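Local structure of hydrazine synthase alpha subunit (Candidatus Kuenenia stuttgartiensis, 5C2V) at residues Val261-Asp265 / Gly266-Arg270; Phe406-Val410 / Val411-Pro415; Leu577-Trp580 / Trp581-Asp584; Tyr510-Ser513 / Asp514-Val518. The protein forms the subunit of the hydrazine synthase complex that condenses hydroxylamine, made in the gamma subunit, with ammonia to yield hydrazine, and carries two c-type hemes. All coordinates share one frame; numbering follows the deposited sequence.

Contact 1 (Val261-Asp265 / Gly266-Arg270); sequences VDNWD and GAYPR
Val261 and Arg270 close the hairpin between strands 256-262 and 270-273 as a hydrogen-bonded antiparallel pair: Val261 N reaches Arg270 O at 3.0 Å, and Arg270 N returns to Val261 O at 2.9 Å. Their side chains run alongside each other in the same direction. Arg270 places CG between its backbone N and carbonyl carbon (chi1 63°) and stays extended to NE, which lays one face of the guanidinium against Val261 CG2; the methyl is 3.5 Å from Arg270 CG. Beyond the valine, Arg270 NH2 bonds to Asn250 of the beta subunit.

This buried pair and the carboxylate of Asp262 make up the closely packed part. Asp262 folds in beside Pro269, and OD1 takes a weak bond from Tyr268 N at 3.2 Å. OD2 has its firmer partner in the hydroxyl of Tyr547, which would help to hold the carboxylate in this rotation. Asn263, whose side chain lies about 3 Å from a bound magnesium ion, inclines its amide by 32° to the Tyr268 ring. The turn is buried and bonded too: Gly266 N meets Asn263 O at 2.6 Å from well above the carbonyl plane. Trp264 points away, giving NE1 to Ile397 O, with a cation-pi contact to Arg189.

The looser, partly exposed side is at Ala267 and Pro269, where Ala267 merely sets its methyl against the carboxylate of Asp265. A type I beta turn from Asn263 to Gly266, extended by a short loop, thus links the last two strands of a four-stranded antiparallel sheet, as expected of a blade of the six-bladed beta-propeller in the N-terminal domain.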
loop_
_atom_site.group_PDB
_atom_site.type_symbol
_atom_site.label_atom_id
_atom_site.label_comp_id
_atom_site.label_asym_id
_atom_site.label_seq_id
_atom_site.Cartn_x
_atom_site.Cartn_y
_atom_site.Cartn_z
ATOM N N VAL D 261 -4.499 17.993 -16.506
ATOM C CA VAL D 261 -4.853 19.060 -17.436
ATOM C C VAL D 261 -5.036 18.525 -18.852
ATOM O O VAL D 261 -4.518 17.464 -19.199
ATOM C CB VAL D 261 -3.792 20.183 -17.470
ATOM C CG1 VAL D 261 -3.614 20.803 -16.096
ATOM C CG2 VAL D 261 -2.470 19.655 -17.991
ATOM N N ASP D 262 -5.787 19.266 -19.661
ATOM C CA ASP D 262 -5.972 18.925 -21.066
ATOM C C ASP D 262 -6.275 20.183 -21.870
ATOM O O ASP D 262 -6.800 21.156 -21.331
ATOM C CB ASP D 262 -7.101 17.902 -21.232
ATOM C CG ASP D 262 -7.102 17.245 -22.602
ATOM O OD1 ASP D 262 -6.378 17.720 -23.502
ATOM O OD2 ASP D 262 -7.837 16.251 -22.783
ATOM N N ASN D 263 -5.944 20.165 -23.156
ATOM C CA ASN D 263 -6.304 21.267 -24.037
ATOM C C ASN D 263 -7.818 21.332 -24.187
ATOM O O ASN D 263 -8.503 20.320 -24.039
ATOM C CB ASN D 263 -5.630 21.118 -25.402
ATOM C CG ASN D 263 -4.133 21.355 -25.342
ATOM O OD1 ASN D 263 -3.346 20.564 -25.863
ATOM N ND2 ASN D 263 -3.732 22.450 -24.705
ATOM N N TRP D 264 -8.340 22.520 -24.478
ATOM C CA TRP D 264 -9.785 22.726 -24.488
ATOM C C TRP D 264 -10.484 21.942 -25.599
ATOM O O TRP D 264 -11.707 21.801 -25.586
ATOM C CB TRP D 264 -10.107 24.220 -24.606
ATOM C CG TRP D 264 -9.696 24.852 -25.899
ATOM C CD1 TRP D 264 -8.427 25.154 -26.297
ATOM C CD2 TRP D 264 -10.563 25.289 -26.951
ATOM N NE1 TRP D 264 -8.449 25.739 -27.540
ATOM C CE2 TRP D 264 -9.748 25.833 -27.963
ATOM C CE3 TRP D 264 -11.948 25.265 -27.140
ATOM C CZ2 TRP D 264 -10.272 26.351 -29.146
ATOM C CZ3 TRP D 264 -12.467 25.778 -28.315
ATOM C CH2 TRP D 264 -11.631 26.313 -29.303
ATOM N N ASP D 265 -9.713 21.441 -26.560
ATOM C CA ASP D 265 -10.250 20.526 -27.561
ATOM C C ASP D 265 -9.968 19.067 -27.197
ATOM O O ASP D 265 -10.406 18.151 -27.893
ATOM C CB ASP D 265 -9.676 20.843 -28.945
ATOM C CG ASP D 265 -8.164 20.770 -28.979
ATOM O OD1 ASP D 265 -7.533 21.040 -27.937
ATOM O OD2 ASP D 265 -7.605 20.442 -30.046
ATOM N N GLY D 266 -9.240 18.858 -26.104
ATOM C CA GLY D 266 -8.896 17.518 -25.658
ATOM C C GLY D 266 -7.808 16.870 -26.496
ATOM O O GLY D 266 -7.814 15.656 -26.709
ATOM N N ALA D 267 -6.874 17.684 -26.973
ATOM C CA ALA D 267 -5.794 17.207 -27.830
ATOM C C ALA D 267 -4.650 16.559 -27.051
ATOM O O ALA D 267 -4.021 15.618 -27.533
ATOM C CB ALA D 267 -5.261 18.352 -28.677
ATOM N N TYR D 268 -4.377 17.064 -25.851
ATOM C CA TYR D 268 -3.192 16.639 -25.110
ATOM C C TYR D 268 -3.422 16.507 -23.600
ATOM O O TYR D 268 -2.918 17.318 -22.823
ATOM C CB TYR D 268 -2.053 17.628 -25.382
ATOM C CG TYR D 268 -0.672 17.159 -24.982
ATOM C CD1 TYR D 268 -0.000 16.193 -25.723
ATOM C CD2 TYR D 268 -0.022 17.709 -23.885
ATOM C CE1 TYR D 268 1.268 15.772 -25.367
ATOM C CE2 TYR D 268 1.247 17.296 -23.523
ATOM C CZ TYR D 268 1.888 16.328 -24.266
ATOM O OH TYR D 268 3.150 15.914 -23.907
ATOM N N PRO D 269 -4.191 15.488 -23.178
ATOM C CA PRO D 269 -4.350 15.251 -21.737
ATOM C C PRO D 269 -3.071 14.723 -21.084
ATOM O O PRO D 269 -2.435 13.817 -21.620
ATOM C CB PRO D 269 -5.466 14.204 -21.673
ATOM C CG PRO D 269 -5.426 13.524 -22.997
ATOM C CD PRO D 269 -5.017 14.572 -23.985
ATOM N N ARG D 270 -2.707 15.285 -19.936
ATOM C CA ARG D 270 -1.531 14.835 -19.199
ATOM C C ARG D 270 -1.767 14.958 -17.695
ATOM O O ARG D 270 -2.471 15.862 -17.246
ATOM C CB ARG D 270 -0.295 15.638 -19.617
ATOM C CG ARG D 270 -0.388 17.121 -19.310
ATOM C CD ARG D 270 0.791 17.895 -19.876
ATOM N NE ARG D 270 0.802 19.280 -19.412
ATOM C CZ ARG D 270 1.479 19.708 -18.352
ATOM N NH1 ARG D 270 2.209 18.859 -17.642
ATOM N NH2 ARG D 270 1.429 20.987 -18.002
#

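Contact 2 (Phe406-Val410 / Val411-Pro415); sequences FGVTV and VTYQP
Thr409 OG1 is held from two directions by the returning chain. Gln414 N donates to it at 2.7 Å in a nearly straight bond (173° at the hydrogen), and the hydroxyl donates in turn to Thr412 OG1 at 3.2 Å. The chain of bonds continues, since Thr412 OG1 donates to Gln414 OE1 in the carbonyl plane, on a lone pair, at 2.7 Å. Two hydroxyls, an amide and a backbone N-H therefore form one closed network that spans the loop. It depends on Thr409 setting OG1 between its backbone N and carbonyl carbon (chi1 59°), where the oxygen faces the opposite limb. A weak backbone bond from Thr409 N to Gln414 O adds to it.

The other flank is apolar. Val408 CG1 stands over the centre of the Tyr413 ring, 3.6 Å from the centroid and only 13° from the normal, a clear CH-pi contact. The second methyl, CG2, lies 4.4 Å from Pro415 CG, while Phe406 offers a ring edge to Pro415 CB at 4.3 Å.

At the apex Arg128 of the gamma subunit bonds to Val410 O and Gly81 of that subunit packs on Val410; lower down, Val26 of the gamma subunit packs on Tyr413. Val408 and Pro415 form a non-hydrogen-bonded antiparallel pair, and the whole is a beta-hairpin, linking strands 406-408 and 415-417 of a small three-stranded antiparallel sheet at a subunit interface.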
loop_
_atom_site.group_PDB
_atom_site.type_symbol
_atom_site.label_atom_id
_atom_site.label_comp_id
_atom_site.label_asym_id
_atom_site.label_seq_id
_atom_site.Cartn_x
_atom_site.Cartn_y
_atom_site.Cartn_z
ATOM N N PHE D 406 -14.322 15.739 -37.655
ATOM C CA PHE D 406 -13.717 16.877 -38.333
ATOM C C PHE D 406 -12.271 17.151 -37.923
ATOM O O PHE D 406 -11.992 17.467 -36.766
ATOM C CB PHE D 406 -14.554 18.127 -38.081
ATOM C CG PHE D 406 -15.467 18.488 -39.213
ATOM C CD1 PHE D 406 -15.048 19.353 -40.209
ATOM C CD2 PHE D 406 -16.747 17.966 -39.280
ATOM C CE1 PHE D 406 -15.887 19.690 -41.252
ATOM C CE2 PHE D 406 -17.592 18.299 -40.319
ATOM C CZ PHE D 406 -17.161 19.162 -41.307
ATOM N N GLY D 407 -11.358 17.032 -38.881
ATOM C CA GLY D 407 -9.971 17.407 -38.665
ATOM C C GLY D 407 -9.661 18.733 -39.335
ATOM O O GLY D 407 -10.485 19.261 -40.075
ATOM N N VAL D 408 -8.480 19.282 -39.071
ATOM C CA VAL D 408 -8.034 20.492 -39.758
ATOM C C VAL D 408 -6.610 20.301 -40.269
ATOM O O VAL D 408 -5.697 20.040 -39.485
ATOM C CB VAL D 408 -8.089 21.736 -38.845
ATOM C CG1 VAL D 408 -7.651 22.972 -39.610
ATOM C CG2 VAL D 408 -9.489 21.927 -38.282
ATOM N N THR D 409 -6.429 20.439 -41.580
ATOM C CA THR D 409 -5.142 20.176 -42.223
ATOM C C THR D 409 -4.016 21.015 -41.628
ATOM O O THR D 409 -4.228 22.153 -41.218
ATOM C CB THR D 409 -5.207 20.439 -43.742
ATOM O OG1 THR D 409 -5.592 21.800 -43.979
ATOM C CG2 THR D 409 -6.211 19.509 -44.404
ATOM N N VAL D 410 -2.824 20.436 -41.568
ATOM C CA VAL D 410 -1.669 21.125 -41.007
ATOM C C VAL D 410 -0.970 21.951 -42.086
ATOM O O VAL D 410 -0.137 22.809 -41.790
ATOM C CB VAL D 410 -0.674 20.124 -40.377
ATOM C CG1 VAL D 410 0.047 19.337 -41.459
ATOM C CG2 VAL D 410 0.320 20.840 -39.469
ATOM N N VAL D 411 -1.330 21.702 -43.340
ATOM C CA VAL D 411 -0.709 22.399 -44.460
ATOM C C VAL D 411 -1.423 23.711 -44.776
ATOM O O VAL D 411 -0.858 24.791 -44.605
ATOM C CB VAL D 411 -0.682 21.522 -45.725
ATOM C CG1 VAL D 411 -0.003 22.260 -46.869
ATOM C CG2 VAL D 411 0.026 20.206 -45.442
ATOM N N THR D 412 -2.662 23.613 -45.252
ATOM C CA THR D 412 -3.435 24.793 -45.632
ATOM C C THR D 412 -4.404 25.264 -44.546
ATOM O O THR D 412 -5.069 26.288 -44.709
ATOM C CB THR D 412 -4.239 24.528 -46.916
ATOM O OG1 THR D 412 -5.190 23.483 -46.678
ATOM C CG2 THR D 412 -3.312 24.113 -48.047
ATOM N N TYR D 413 -4.470 24.518 -43.447
ATOM C CA TYR D 413 -5.428 24.760 -42.365
ATOM C C TYR D 413 -6.862 24.850 -42.890
ATOM O O TYR D 413 -7.525 25.878 -42.755
ATOM C CB TYR D 413 -5.065 26.036 -41.596
ATOM C CG TYR D 413 -5.684 26.124 -40.216
ATOM C CD1 TYR D 413 -5.139 25.428 -39.145
ATOM C CD2 TYR D 413 -6.806 26.910 -39.983
ATOM C CE1 TYR D 413 -5.698 25.506 -37.882
ATOM C CE2 TYR D 413 -7.373 26.994 -38.725
ATOM C CZ TYR D 413 -6.814 26.290 -37.678
ATOM O OH TYR D 413 -7.374 26.372 -36.423
ATOM N N GLN D 414 -7.327 23.763 -43.499
ATOM C CA GLN D 414 -8.699 23.666 -43.987
ATOM C C GLN D 414 -9.462 22.518 -43.324
ATOM O O GLN D 414 -9.066 21.359 -43.450
ATOM C CB GLN D 414 -8.715 23.503 -45.507
ATOM C CG GLN D 414 -8.207 24.726 -46.254
ATOM C CD GLN D 414 -8.191 24.530 -47.755
ATOM O OE1 GLN D 414 -7.210 24.047 -48.319
ATOM N NE2 GLN D 414 -9.281 24.909 -48.412
ATOM N N PRO D 415 -10.547 22.841 -42.603
ATOM C CA PRO D 415 -11.402 21.826 -41.973
ATOM C C PRO D 415 -11.893 20.772 -42.965
ATOM O O PRO D 415 -12.184 21.099 -44.115
ATOM C CB PRO D 415 -12.577 22.644 -41.432
ATOM C CG PRO D 415 -12.024 24.009 -41.231
ATOM C CD PRO D 415 -11.027 24.208 -42.336
#

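Contact 3 (Leu577-Trp580 / Trp581-Asp584); sequences LYNW and WYDD
Tyr582 turns its ring back toward the preceding residues and touches the chain at Tyr578 and Asn579. With CG lodged between its own backbone N and carbonyl carbon (chi1 44°), the ring is brought back over the bend, and CD1 comes to rest 3.4 Å from Tyr578 O, which approaches obliquely. Asn579 lies alongside, heading the same way. Its amide plane makes only 14° with the phenol ring, and OD1 sits at the ring edge, close to the plane, 4.0 Å from Tyr582 CE1. The approach is edge to edge between two nearly coplanar groups, and no hydrogen bond crosses the bend.

The two tryptophans serve different neighbours. Trp580, with CG opposite its backbone N (chi1 -159°), extends its indole away from the following residues, giving NE1 to the hydroxyl of Thr430 and stacking the ring system on Trp85 of the gamma subunit. Trp581 carries its indole to Val410 of the same chain and Gly81 of the gamma subunit.

The polar ends are likewise engaged outside the bend. Tyr578 OH bonds to His573 and to Trp88 of the gamma subunit, and Tyr578 O accepts from Thr222 there, while Asp583 and Asp584 form salt bridges with Arg220 of that subunit. The chemistry implies a loop with little polar bonding of its own across the bend, a cluster of aromatic side chains buried between subunits, whose polar and aromatic groups are used outside the bend, partly on the alpha subunit itself and partly on the gamma subunit.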
loop_
_atom_site.group_PDB
_atom_site.type_symbol
_atom_site.label_atom_id
_atom_site.label_comp_id
_atom_site.label_asym_id
_atom_site.label_seq_id
_atom_site.Cartn_x
_atom_site.Cartn_y
_atom_site.Cartn_z
ATOM N N LEU D 577 9.572 7.427 -36.744
ATOM C CA LEU D 577 9.390 8.801 -37.205
ATOM C C LEU D 577 9.301 8.884 -38.726
ATOM O O LEU D 577 8.651 9.775 -39.272
ATOM C CB LEU D 577 10.536 9.683 -36.701
ATOM C CG LEU D 577 10.486 11.173 -37.045
ATOM C CD1 LEU D 577 9.244 11.824 -36.456
ATOM C CD2 LEU D 577 11.745 11.878 -36.563
ATOM N N TYR D 578 9.955 7.948 -39.405
ATOM C CA TYR D 578 9.986 7.941 -40.862
ATOM C C TYR D 578 8.876 7.079 -41.455
ATOM O O TYR D 578 8.689 7.045 -42.671
ATOM C CB TYR D 578 11.354 7.463 -41.354
ATOM C CG TYR D 578 12.487 8.369 -40.928
ATOM C CD1 TYR D 578 13.105 8.212 -39.694
ATOM C CD2 TYR D 578 12.930 9.393 -41.754
ATOM C CE1 TYR D 578 14.135 9.044 -39.298
ATOM C CE2 TYR D 578 13.959 10.230 -41.369
ATOM C CZ TYR D 578 14.559 10.051 -40.140
ATOM O OH TYR D 578 15.585 10.883 -39.754
ATOM N N ASN D 579 8.140 6.381 -40.597
ATOM C CA ASN D 579 6.988 5.605 -41.043
ATOM C C ASN D 579 5.678 6.365 -40.839
ATOM O O ASN D 579 4.599 5.835 -41.112
ATOM C CB ASN D 579 6.931 4.260 -40.315
ATOM C CG ASN D 579 6.122 3.218 -41.070
ATOM O OD1 ASN D 579 5.851 3.370 -42.260
ATOM N ND2 ASN D 579 5.735 2.151 -40.378
ATOM N N TRP D 580 5.768 7.605 -40.367
ATOM C CA TRP D 580 4.581 8.338 -39.931
ATOM C C TRP D 580 3.871 9.082 -41.069
ATOM O O TRP D 580 2.818 8.643 -41.532
ATOM C CB TRP D 580 4.973 9.326 -38.831
ATOM C CG TRP D 580 3.842 9.785 -37.968
ATOM C CD1 TRP D 580 2.531 9.408 -38.052
ATOM C CD2 TRP D 580 3.926 10.699 -36.870
ATOM N NE1 TRP D 580 1.794 10.041 -37.078
ATOM C CE2 TRP D 580 2.628 10.839 -36.339
ATOM C CE3 TRP D 580 4.974 11.418 -36.286
ATOM C CZ2 TRP D 580 2.351 11.668 -35.255
ATOM C CZ3 TRP D 580 4.697 12.240 -35.211
ATOM C CH2 TRP D 580 3.397 12.358 -34.706
ATOM N N TRP D 581 4.427 10.210 -41.510
ATOM C CA TRP D 581 3.912 10.881 -42.700
ATOM C C TRP D 581 5.055 11.240 -43.651
ATOM O O TRP D 581 5.774 12.214 -43.421
ATOM C CB TRP D 581 3.137 12.136 -42.267
ATOM C CG TRP D 581 2.638 13.025 -43.368
ATOM C CD1 TRP D 581 2.315 12.658 -44.638
ATOM C CD2 TRP D 581 2.400 14.439 -43.286
ATOM N NE1 TRP D 581 1.893 13.753 -45.355
ATOM C CE2 TRP D 581 1.936 14.857 -44.548
ATOM C CE3 TRP D 581 2.532 15.387 -42.267
ATOM C CZ2 TRP D 581 1.606 16.185 -44.820
ATOM C CZ3 TRP D 581 2.208 16.706 -42.541
ATOM C CH2 TRP D 581 1.750 17.091 -43.806
ATOM N N TYR D 582 5.216 10.465 -44.724
ATOM C CA TYR D 582 6.191 10.793 -45.766
ATOM C C TYR D 582 5.611 11.309 -47.093
ATOM O O TYR D 582 6.367 11.592 -48.022
ATOM C CB TYR D 582 7.115 9.593 -46.036
ATOM C CG TYR D 582 6.456 8.231 -46.126
ATOM C CD1 TYR D 582 6.169 7.499 -44.981
ATOM C CD2 TYR D 582 6.169 7.659 -47.358
ATOM C CE1 TYR D 582 5.585 6.249 -45.058
ATOM C CE2 TYR D 582 5.585 6.407 -47.445
ATOM C CZ TYR D 582 5.295 5.709 -46.293
ATOM O OH TYR D 582 4.714 4.463 -46.374
ATOM N N ASP D 583 4.289 11.423 -47.199
ATOM C CA ASP D 583 3.667 11.760 -48.485
ATOM C C ASP D 583 2.836 13.045 -48.426
ATOM O O ASP D 583 2.020 13.222 -47.525
ATOM C CB ASP D 583 2.791 10.599 -48.962
ATOM C CG ASP D 583 2.591 10.594 -50.465
ATOM O OD1 ASP D 583 2.812 11.645 -51.103
ATOM O OD2 ASP D 583 2.209 9.536 -51.009
ATOM N N ASP D 584 3.029 13.929 -49.403
ATOM C CA ASP D 584 2.365 15.233 -49.397
ATOM C C ASP D 584 0.887 15.155 -49.770
ATOM O O ASP D 584 0.117 16.067 -49.467
ATOM C CB ASP D 584 3.083 16.206 -50.340
ATOM C CG ASP D 584 2.976 15.802 -51.796
ATOM O OD1 ASP D 584 2.824 14.595 -52.077
ATOM O OD2 ASP D 584 3.049 16.697 -52.664
#

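Contact 4 (Tyr510-Ser513 / Asp514-Val518); sequences YVES and DGSTV
Thr517 swings OG1 opposite its backbone N (chi1 -173°), which carries the hydroxyl across to Tyr510 O, and Asp514 sets its carboxylate between N and the carbonyl carbon (chi1 67°), which directs OD1 back over the bend. Together they brace a type I beta turn from Glu512 to Gly515 followed by a G1 beta bulge: Gly515 N bonds to Glu512 O at 2.9 Å, and Glu512 N bonds to Ser516 O at 2.8 Å. Gly515, with its positive phi of 93°, is the bulge residue. In the middle domain this turn with its bulge links strands 503-510 and 517-522, which belong to different sheets.

Side chains reinforce the backbone on both limbs. Thr517 OG1 donates to Tyr510 O at 2.9 Å, tilted from the carbonyl plane. Val511 straddles the same region: CG1 faces Gly515 C at 3.7 Å, and CG2 lies 3.9 Å from Thr517 CB, the two side chains running at a slant to one another. Glu512 CB fits against Asp514 OD1 and the Ser516 hydroxyl.

The loop is fastened to its neighbours as well. Lys575 gives its NZ to Ser513 OG, and Ala576 N bonds to Ser516 OG. Both carboxylate oxygens of Asp514 are engaged, OD2 by the backbone N of Lys575 and OD1 by Ser516. OD1 completes an Asx turn and accepts twice from that single residue: Ser516 N comes from above the carboxylate plane at 3.2 Å, and Ser516 OG meets the syn side, close to the plane, at 2.6 Å.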
loop_
_atom_site.group_PDB
_atom_site.type_symbol
_atom_site.label_atom_id
_atom_site.label_comp_id
_atom_site.label_asym_id
_atom_site.label_seq_id
_atom_site.Cartn_x
_atom_site.Cartn_y
_atom_site.Cartn_z
ATOM N N TYR D 510 3.201 -3.567 -35.309
ATOM C CA TYR D 510 4.573 -4.024 -35.102
ATOM C C TYR D 510 5.443 -2.946 -34.457
ATOM O O TYR D 510 5.128 -1.758 -34.515
ATOM C CB TYR D 510 5.199 -4.484 -36.423
ATOM C CG TYR D 510 5.327 -3.412 -37.487
ATOM C CD1 TYR D 510 6.450 -2.596 -37.549
ATOM C CD2 TYR D 510 4.334 -3.234 -38.442
ATOM C CE1 TYR D 510 6.573 -1.621 -38.523
ATOM C CE2 TYR D 510 4.450 -2.263 -39.420
ATOM C CZ TYR D 510 5.571 -1.459 -39.456
ATOM O OH TYR D 510 5.690 -0.493 -40.427
ATOM N N VAL D 511 6.534 -3.381 -33.835
ATOM C CA VAL D 511 7.474 -2.472 -33.189
ATOM C C VAL D 511 8.850 -2.574 -33.843
ATOM O O VAL D 511 9.342 -3.672 -34.102
ATOM C CB VAL D 511 7.593 -2.767 -31.676
ATOM C CG1 VAL D 511 8.698 -1.933 -31.045
ATOM C CG2 VAL D 511 6.268 -2.506 -30.980
ATOM N N GLU D 512 9.463 -1.424 -34.111
ATOM C CA GLU D 512 10.777 -1.379 -34.744
ATOM C C GLU D 512 11.854 -1.948 -33.826
ATOM O O GLU D 512 11.664 -2.043 -32.614
ATOM C CB GLU D 512 11.132 0.055 -35.145
ATOM C CG GLU D 512 10.175 0.687 -36.144
ATOM C CD GLU D 512 10.305 0.100 -37.538
ATOM O OE1 GLU D 512 9.403 0.337 -38.368
ATOM O OE2 GLU D 512 11.312 -0.588 -37.807
ATOM N N SER D 513 12.983 -2.326 -34.419
ATOM C CA SER D 513 14.078 -2.955 -33.687
ATOM C C SER D 513 14.653 -2.066 -32.584
ATOM O O SER D 513 15.287 -2.561 -31.653
ATOM C CB SER D 513 15.194 -3.356 -34.655
ATOM O OG SER D 513 15.801 -2.215 -35.236
ATOM N N ASP D 514 14.435 -0.758 -32.690
ATOM C CA ASP D 514 14.943 0.176 -31.691
ATOM C C ASP D 514 13.901 0.468 -30.613
ATOM O O ASP D 514 14.139 1.269 -29.710
ATOM C CB ASP D 514 15.398 1.480 -32.354
ATOM C CG ASP D 514 14.248 2.265 -32.954
ATOM O OD1 ASP D 514 13.248 1.641 -33.364
ATOM O OD2 ASP D 514 14.347 3.509 -33.018
ATOM N N GLY D 515 12.747 -0.183 -30.717
ATOM C CA GLY D 515 11.701 -0.042 -29.719
ATOM C C GLY D 515 10.680 1.029 -30.050
ATOM O O GLY D 515 9.799 1.326 -29.243
ATOM N N SER D 516 10.795 1.607 -31.240
ATOM C CA SER D 516 9.875 2.654 -31.673
ATOM C C SER D 516 8.685 2.073 -32.426
ATOM O O SER D 516 8.832 1.130 -33.202
ATOM C CB SER D 516 10.600 3.677 -32.550
ATOM O OG SER D 516 11.120 3.071 -33.720
ATOM N N THR D 517 7.504 2.634 -32.190
ATOM C CA THR D 517 6.309 2.192 -32.898
ATOM C C THR D 517 5.375 3.365 -33.181
ATOM O O THR D 517 5.346 4.341 -32.435
ATOM C CB THR D 517 5.546 1.107 -32.107
ATOM O OG1 THR D 517 4.476 0.590 -32.908
ATOM C CG2 THR D 517 4.983 1.672 -30.812
ATOM N N VAL D 518 4.627 3.267 -34.273
ATOM C CA VAL D 518 3.672 4.302 -34.650
ATOM C C VAL D 518 2.497 3.662 -35.382
ATOM O O VAL D 518 2.677 2.700 -36.130
ATOM C CB VAL D 518 4.332 5.388 -35.537
ATOM C CG1 VAL D 518 4.935 4.769 -36.791
ATOM C CG2 VAL D 518 3.334 6.481 -35.898
#

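In the fold
The four bends follow one another along the chain as separate local units, and three of them join into a row. Contact 2 meets contact 3 where Val410 CG1 lies 3.6 Å from Trp581 CZ3; contact 3 meets contact 4 where Trp580 CD1 lies 3.7 Å from Val518 CG2, beside a weak hydrogen bond from Asn579 to Tyr510. Contact 1 stands apart, its centre about 19 Å from that of contact 2. Contacts 1 and 4 approach the middle-domain heme most closely, the side chains of Pro269 and Thr517 each about 6 Å from it, and the side chain of Arg270 about 5 Å from that of the axial ligand Tyr564. The Trp580 side chain of contact 3 is about 10 Å from that heme.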